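Local coordinates for protein putative sodium:solute symporter (Proteus mirabilis, PDB 5NV9) that uses the sodium gradient to drive uptake of the sialic acid N-acetylneuraminic acid across the bacterial inner membrane, at residues 193-204 against 287-298. Numbering follows the deposited sequence.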
loop_
_atom_site.group_PDB
_atom_site.type_symbol
_atom_site.label_atom_id
_atom_site.label_comp_id
_atom_site.label_asym_id
_atom_site.label_seq_id
_atom_site.Cartn_x
_atom_site.Cartn_y
_atom_site.Cartn_z
ATOM N N ALA A 193 3.409 16.215 -6.111
ATOM C CA ALA A 193 2.083 16.231 -6.666
ATOM C C ALA A 193 1.559 17.669 -6.669
ATOM O O ALA A 193 0.902 18.093 -7.614
ATOM C CB ALA A 193 1.166 15.310 -5.900
ATOM N N VAL A 194 1.844 18.416 -5.625
ATOM C CA VAL A 194 1.362 19.800 -5.545
ATOM C C VAL A 194 2.005 20.643 -6.695
ATOM O O VAL A 194 1.354 21.530 -7.319
ATOM C CB VAL A 194 1.699 20.403 -4.190
ATOM C CG1 VAL A 194 1.503 21.900 -4.204
ATOM C CG2 VAL A 194 0.861 19.749 -3.113
ATOM N N LEU A 195 3.270 20.338 -6.980
ATOM C CA LEU A 195 4.026 21.115 -7.929
ATOM C C LEU A 195 3.537 20.836 -9.360
ATOM O O LEU A 195 3.505 21.729 -10.187
ATOM C CB LEU A 195 5.512 20.786 -7.796
ATOM C CG LEU A 195 6.399 21.654 -8.689
ATOM C CD1 LEU A 195 6.362 23.137 -8.299
ATOM C CD2 LEU A 195 7.781 21.074 -8.627
ATOM N N ILE A 196 3.217 19.577 -9.652
ATOM C CA ILE A 196 2.602 19.156 -10.967
ATOM C C ILE A 196 1.291 19.907 -11.169
ATOM O O ILE A 196 1.044 20.501 -12.224
ATOM C CB ILE A 196 2.323 17.649 -11.029
ATOM C CG1 ILE A 196 3.643 16.840 -11.061
ATOM C CG2 ILE A 196 1.487 17.333 -12.259
ATOM C CD1 ILE A 196 3.512 15.381 -10.673
ATOM N N PHE A 197 0.457 19.888 -10.152
ATOM C CA PHE A 197 -0.808 20.594 -10.239
ATOM C C PHE A 197 -0.593 22.089 -10.622
ATOM O O PHE A 197 -1.133 22.569 -11.609
ATOM C CB PHE A 197 -1.616 20.510 -8.934
ATOM C CG PHE A 197 -2.951 21.181 -9.054
ATOM C CD1 PHE A 197 -3.892 20.696 -9.952
ATOM C CD2 PHE A 197 -3.228 22.323 -8.340
ATOM C CE1 PHE A 197 -5.123 21.323 -10.081
ATOM C CE2 PHE A 197 -4.430 22.976 -8.481
ATOM C CZ PHE A 197 -5.391 22.487 -9.360
ATOM N N ILE A 198 0.190 22.778 -9.836
ATOM C CA ILE A 198 0.529 24.175 -10.087
ATOM C C ILE A 198 0.983 24.513 -11.517
ATOM O O ILE A 198 0.482 25.485 -12.125
ATOM C CB ILE A 198 1.586 24.652 -9.070
ATOM C CG1 ILE A 198 0.914 24.761 -7.702
ATOM C CG2 ILE A 198 2.161 26.024 -9.485
ATOM C CD1 ILE A 198 1.897 24.759 -6.563
HETATM N N MSE A 199 1.911 23.709 -12.025
HETATM C CA MSE A 199 2.427 23.848 -13.342
HETATM C C MSE A 199 1.389 23.649 -14.408
HETATM O O MSE A 199 1.439 24.353 -15.439
HETATM C CB MSE A 199 3.578 22.862 -13.597
HETATM C CG MSE A 199 4.678 23.102 -12.523
HETATM SE SE MSE A 199 6.500 23.338 -13.284
HETATM C CE MSE A 199 5.857 24.780 -14.476
ATOM N N ILE A 200 0.499 22.670 -14.230
ATOM C CA ILE A 200 -0.567 22.479 -15.197
ATOM C C ILE A 200 -1.498 23.692 -15.127
ATOM O O ILE A 200 -1.953 24.147 -16.152
ATOM C CB ILE A 200 -1.426 21.204 -14.993
ATOM C CG1 ILE A 200 -0.594 19.941 -15.074
ATOM C CG2 ILE A 200 -2.508 21.141 -16.084
ATOM C CD1 ILE A 200 -1.284 18.736 -14.453
ATOM N N CYS A 201 -1.780 24.213 -13.941
ATOM C CA CYS A 201 -2.631 25.420 -13.866
ATOM C C CYS A 201 -2.042 26.589 -14.646
ATOM O O CYS A 201 -2.807 27.303 -15.299
ATOM C CB CYS A 201 -2.874 25.926 -12.448
ATOM S SG CYS A 201 -3.950 24.965 -11.398
ATOM N N PHE A 202 -0.715 26.757 -14.591
ATOM C CA PHE A 202 -0.033 27.843 -15.316
ATOM C C PHE A 202 -0.038 27.618 -16.807
ATOM O O PHE A 202 0.117 28.548 -17.547
ATOM C CB PHE A 202 1.366 28.084 -14.795
ATOM C CG PHE A 202 1.400 28.952 -13.553
ATOM C CD1 PHE A 202 1.330 30.337 -13.656
ATOM C CD2 PHE A 202 1.509 28.392 -12.285
ATOM C CE1 PHE A 202 1.366 31.138 -12.519
ATOM C CE2 PHE A 202 1.546 29.178 -11.137
ATOM C CZ PHE A 202 1.464 30.557 -11.256
ATOM N N LYS A 203 -0.228 26.400 -17.263
ATOM C CA LYS A 203 -0.289 26.120 -18.713
ATOM C C LYS A 203 -1.697 26.035 -19.331
ATOM O O LYS A 203 -1.838 25.895 -20.529
ATOM C CB LYS A 203 0.448 24.836 -19.018
ATOM C CG LYS A 203 1.866 24.937 -18.550
ATOM C CD LYS A 203 2.628 23.698 -18.921
ATOM C CE LYS A 203 3.679 24.014 -19.963
ATOM N NZ LYS A 203 4.958 24.235 -19.247
ATOM N N VAL A 204 -2.714 26.041 -18.502
ATOM C CA VAL A 204 -4.078 26.034 -18.988
ATOM C C VAL A 204 -4.470 27.485 -19.141
ATOM O O VAL A 204 -4.316 28.266 -18.220
ATOM C CB VAL A 204 -5.016 25.307 -18.018
ATOM C CG1 VAL A 204 -6.469 25.602 -18.323
ATOM C CG2 VAL A 204 -4.759 23.810 -18.063
ATOM N N PHE A 287 -4.830 16.187 -4.659
ATOM C CA PHE A 287 -3.952 16.700 -5.743
ATOM C C PHE A 287 -3.796 15.709 -6.890
ATOM O O PHE A 287 -3.708 16.160 -8.049
ATOM C CB PHE A 287 -2.601 17.203 -5.255
ATOM C CG PHE A 287 -2.686 18.511 -4.564
ATOM C CD1 PHE A 287 -3.013 18.579 -3.211
ATOM C CD2 PHE A 287 -2.463 19.687 -5.256
ATOM C CE1 PHE A 287 -3.121 19.803 -2.565
ATOM C CE2 PHE A 287 -2.593 20.905 -4.613
ATOM C CZ PHE A 287 -2.923 20.968 -3.269
ATOM N N PHE A 288 -3.839 14.395 -6.605
ATOM C CA PHE A 288 -3.754 13.395 -7.682
ATOM C C PHE A 288 -5.014 13.422 -8.580
ATOM O O PHE A 288 -4.912 13.316 -9.791
ATOM C CB PHE A 288 -3.411 12.017 -7.138
ATOM C CG PHE A 288 -2.002 11.930 -6.629
ATOM C CD1 PHE A 288 -0.935 11.835 -7.520
ATOM C CD2 PHE A 288 -1.715 12.002 -5.290
ATOM C CE1 PHE A 288 0.394 11.835 -7.066
ATOM C CE2 PHE A 288 -0.386 12.007 -4.827
ATOM C CZ PHE A 288 0.662 11.887 -5.712
ATOM N N PHE A 289 -6.182 13.586 -7.980
ATOM C CA PHE A 289 -7.421 13.767 -8.754
ATOM C C PHE A 289 -7.325 15.072 -9.529
ATOM O O PHE A 289 -7.606 15.096 -10.731
ATOM C CB PHE A 289 -8.651 13.767 -7.822
ATOM C CG PHE A 289 -8.998 12.393 -7.338
ATOM C CD1 PHE A 289 -9.741 11.555 -8.147
ATOM C CD2 PHE A 289 -8.491 11.880 -6.126
ATOM C CE1 PHE A 289 -10.061 10.256 -7.725
ATOM C CE2 PHE A 289 -8.787 10.561 -5.732
ATOM C CZ PHE A 289 -9.563 9.743 -6.548
ATOM N N ALA A 290 -6.922 16.149 -8.843
ATOM C CA ALA A 290 -6.862 17.464 -9.470
ATOM C C ALA A 290 -5.942 17.453 -10.658
ATOM O O ALA A 290 -6.257 18.073 -11.698
ATOM C CB ALA A 290 -6.523 18.574 -8.479
ATOM N N ILE A 291 -4.863 16.677 -10.561
ATOM C CA ILE A 291 -3.966 16.501 -11.689
ATOM C C ILE A 291 -4.620 15.909 -12.964
ATOM O O ILE A 291 -4.405 16.449 -14.063
ATOM C CB ILE A 291 -2.673 15.739 -11.310
ATOM C CG1 ILE A 291 -1.774 16.638 -10.475
ATOM C CG2 ILE A 291 -1.902 15.329 -12.539
ATOM C CD1 ILE A 291 -0.835 15.811 -9.615
ATOM N N GLY A 292 -5.404 14.826 -12.814
ATOM C CA GLY A 292 -6.149 14.232 -13.924
ATOM C C GLY A 292 -7.170 15.168 -14.505
ATOM O O GLY A 292 -7.286 15.283 -15.694
ATOM N N SER A 293 -7.894 15.886 -13.675
ATOM C CA SER A 293 -8.788 16.897 -14.187
ATOM C C SER A 293 -8.083 18.048 -14.931
ATOM O O SER A 293 -8.530 18.509 -16.012
ATOM C CB SER A 293 -9.623 17.420 -13.013
ATOM O OG SER A 293 -10.422 16.378 -12.499
ATOM N N ALA A 294 -6.982 18.516 -14.348
ATOM C CA ALA A 294 -6.122 19.524 -15.011
ATOM C C ALA A 294 -5.595 19.085 -16.327
ATOM O O ALA A 294 -5.617 19.878 -17.277
ATOM C CB ALA A 294 -4.989 19.985 -14.111
ATOM N N LEU A 295 -5.128 17.833 -16.423
ATOM C CA LEU A 295 -4.541 17.346 -17.653
ATOM C C LEU A 295 -5.564 17.202 -18.735
ATOM O O LEU A 295 -5.225 17.348 -19.910
ATOM C CB LEU A 295 -3.858 15.994 -17.464
ATOM C CG LEU A 295 -2.525 16.017 -16.685
ATOM C CD1 LEU A 295 -2.054 14.655 -16.371
ATOM C CD2 LEU A 295 -1.441 16.753 -17.412
ATOM N N PHE A 296 -6.785 16.808 -18.324
ATOM C CA PHE A 296 -7.917 16.686 -19.203
ATOM C C PHE A 296 -8.213 18.038 -19.860
ATOM O O PHE A 296 -8.384 18.112 -21.091
ATOM C CB PHE A 296 -9.125 16.180 -18.426
ATOM C CG PHE A 296 -10.407 16.441 -19.106
ATOM C CD1 PHE A 296 -10.760 15.707 -20.192
ATOM C CD2 PHE A 296 -11.237 17.420 -18.648
ATOM C CE1 PHE A 296 -11.944 15.942 -20.867
ATOM C CE2 PHE A 296 -12.427 17.677 -19.319
ATOM C CZ PHE A 296 -12.776 16.946 -20.432
ATOM N N VAL A 297 -8.293 19.098 -19.041
ATOM C CA VAL A 297 -8.478 20.451 -19.568
ATOM C C VAL A 297 -7.306 20.869 -20.450
ATOM O O VAL A 297 -7.505 21.400 -21.538
ATOM C CB VAL A 297 -8.763 21.459 -18.482
ATOM C CG1 VAL A 297 -8.962 22.835 -19.084
ATOM C CG2 VAL A 297 -10.003 21.042 -17.727
ATOM N N TYR A 298 -6.079 20.580 -20.021
ATOM C CA TYR A 298 -4.955 20.959 -20.791
ATOM C C TYR A 298 -4.944 20.298 -22.168
ATOM O O TYR A 298 -4.678 20.979 -23.148
ATOM C CB TYR A 298 -3.641 20.705 -20.056
ATOM C CG TYR A 298 -2.394 21.043 -20.860
ATOM C CD1 TYR A 298 -1.916 22.361 -20.972
ATOM C CD2 TYR A 298 -1.685 20.048 -21.501
ATOM C CE1 TYR A 298 -0.778 22.653 -21.716
ATOM C CE2 TYR A 298 -0.559 20.333 -22.236
ATOM C CZ TYR A 298 -0.088 21.617 -22.329
ATOM O OH TYR A 298 1.079 21.802 -23.075
#
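Ala-193 O accepts a hydrogen bond from Phe-197 N at 3.1 Å, and from the neighbouring helix the methyl Ile-291 CD1 presses against the same oxygen at 3.5 Å. Ile-291 drops as a knob among Ala-193, Ile-196, Phe-197 and Ile-200, with CD1 against Ile-196 CG2 and CG2 toward Ile-200 CD1. One residue on from Ala-193, Val-194 CG2 stands almost exactly over the middle of the Phe-287 ring, 3.8 Å from its centroid, a clean CH-pi contact. The edge of that ring meets Phe-197 CB near its plane and is turned toward the Phe-197 face in an offset edge-to-face pair, centroids 5.9 Å apart and planes at 80°. With CG anti to the backbone N (chi1 -177°), Phe-197 reaches across to Ala-290, whose CB lies 3.5 Å from Phe-197 CE1, and settles as a knob among Phe-287, Ala-290, Ile-291 and Ala-294. This knobs-into-holes packing joins the periplasmic ends of transmembrane helices 175-199 and 273-292 of the LeuT fold; segments 193-203 and 287-298 run the same way at 26°, with a closest axis approach of 9.1 Å. Ile-200 makes the next knob, and its CG2 is squeezed to 3.4 Å from Ala-294 CB, tighter than usual for two carbons; its other branch ends with CD1 against Leu-295 CD2. Farther toward the periplasm, Lys-203 O sits at the edge of the Tyr-298 ring, in its plane, while Lys-203 NZ turns off to a hydrogen bond with Glu-323 O. Val-204 then crosses Val-297 at about a right angle, CG1 to CG1. At the opposite end, Ala-193 CB lies over a face of Phe-288, toward its rim; the Phe-288 side chain also comes within about 4 Å of those of Leu-59, a sodium ligand, and Thr-63, which binds the sialic acid.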